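Ribose-phosphate pyrophosphokinase (Mycobacterium smegmatis, PDB 5MP7) probably makes phosphoribosyl pyrophosphate by transferring the pyrophosphoryl group of ATP to the 1-hydroxyl of ribose 5-phosphate, with magnesium as cofactor. Local coordinates at residues 172-177 against 193-198. Residues are numbered along the deposited sequence; the frame is centred on the assembly and turned at random.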
# COMPACT_ATOMS: atom_id res chain seq x y z
N MET A 172 -80.38 11.05 23.58
CA MET A 172 -79.40 10.47 22.66
C MET A 172 -79.82 10.42 21.18
O MET A 172 -80.97 10.21 20.88
CB MET A 172 -79.02 9.06 23.14
CG MET A 172 -78.23 9.06 24.46
SD MET A 172 -77.63 7.41 24.97
CE MET A 172 -79.12 6.64 25.60
N VAL A 173 -78.86 10.60 20.29
CA VAL A 173 -79.02 10.23 18.90
C VAL A 173 -77.78 9.39 18.50
O VAL A 173 -76.64 9.70 18.89
CB VAL A 173 -79.26 11.48 18.00
CG1 VAL A 173 -78.04 12.38 17.93
CG2 VAL A 173 -79.63 11.09 16.57
N VAL A 174 -78.00 8.26 17.81
CA VAL A 174 -76.89 7.44 17.33
C VAL A 174 -76.50 7.99 15.98
O VAL A 174 -77.36 8.22 15.16
CB VAL A 174 -77.27 5.96 17.26
CG1 VAL A 174 -76.09 5.15 16.80
CG2 VAL A 174 -77.64 5.45 18.63
N VAL A 175 -75.22 8.23 15.76
CA VAL A 175 -74.73 8.81 14.50
C VAL A 175 -73.70 7.90 13.85
O VAL A 175 -72.74 7.47 14.49
CB VAL A 175 -74.08 10.17 14.74
CG1 VAL A 175 -73.67 10.81 13.43
CG2 VAL A 175 -75.03 11.08 15.49
N SER A 176 -73.89 7.62 12.58
CA SER A 176 -72.91 6.88 11.81
C SER A 176 -71.99 7.85 11.06
O SER A 176 -72.44 8.76 10.40
CB SER A 176 -73.60 5.97 10.81
OG SER A 176 -72.63 5.16 10.17
N PRO A 177 -70.68 7.67 11.17
CA PRO A 177 -69.74 8.62 10.55
C PRO A 177 -69.68 8.52 9.03
O PRO A 177 -69.07 9.38 8.39
CB PRO A 177 -68.40 8.29 11.18
CG PRO A 177 -68.55 6.92 11.74
CD PRO A 177 -69.99 6.58 11.87
N GLY A 193 -82.77 1.81 23.49
CA GLY A 193 -84.17 2.17 23.76
C GLY A 193 -84.94 2.83 22.62
O GLY A 193 -85.90 3.56 22.86
N GLY A 194 -84.54 2.58 21.37
CA GLY A 194 -85.24 3.14 20.21
C GLY A 194 -85.06 4.63 20.00
O GLY A 194 -85.99 5.33 19.66
N VAL A 195 -83.83 5.11 20.14
CA VAL A 195 -83.53 6.51 19.97
C VAL A 195 -83.36 6.83 18.46
O VAL A 195 -83.19 5.93 17.65
CB VAL A 195 -82.28 6.90 20.81
CG1 VAL A 195 -82.43 6.40 22.25
CG2 VAL A 195 -80.97 6.40 20.20
N PRO A 196 -83.36 8.12 18.10
CA PRO A 196 -83.18 8.50 16.70
C PRO A 196 -81.79 8.25 16.13
O PRO A 196 -80.83 8.00 16.87
CB PRO A 196 -83.50 10.01 16.66
CG PRO A 196 -83.72 10.44 18.04
CD PRO A 196 -83.80 9.24 18.94
N LEU A 197 -81.70 8.41 14.82
CA LEU A 197 -80.56 8.04 14.04
C LEU A 197 -80.14 9.16 13.12
O LEU A 197 -80.97 9.87 12.59
CB LEU A 197 -80.92 6.80 13.24
CG LEU A 197 -79.85 6.04 12.48
CD1 LEU A 197 -78.72 5.61 13.39
CD2 LEU A 197 -80.49 4.80 11.88
N ALA A 198 -78.85 9.32 12.91
CA ALA A 198 -78.30 10.29 11.95
C ALA A 198 -77.01 9.77 11.34
O ALA A 198 -76.40 8.84 11.87
CB ALA A 198 -78.05 11.62 12.61
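V174 and V175 pair in parallel with L197 and A198, the backbones joined by V174 N to P196 O, A198 N to V174 O (2.9 Å) and S176 N to A198 O. P196 offers no N-H, and the carbonyl of M172 instead meets carbon, its O lying 3.6 Å from V195 CB and equally near P196 CD. V195 also reaches across here: its CG2 comes within 3.8 Å of V174 CG2, the two side chains crossing at about a right angle. On the face that carries V174, with CG anti to its N (chi1 -171°) and chi2 at 56°, L197 turns CD1 toward strand 172-176, 3.4 Å from V174 O. A185 of helix 182-191 touches both V174 and L197, so this face lies under the helix. On the other face V173 CG2 rests 3.3 Å from P196 O, and the methyl of A198 touches both V173 CG2 (4.3 Å) and V175 CG2 (4.2 Å). Strand 172-176, helix 182-191 and strand 197-202 form a beta-alpha-beta crossover in a PRTase-like domain. At the C-terminal end of strand 172-176, S176 OG hydrogen-bonds to O of D178, a predicted magnesium ligand, and P177 O accepts a bond from NZ of K202, the predicted active-site lysine.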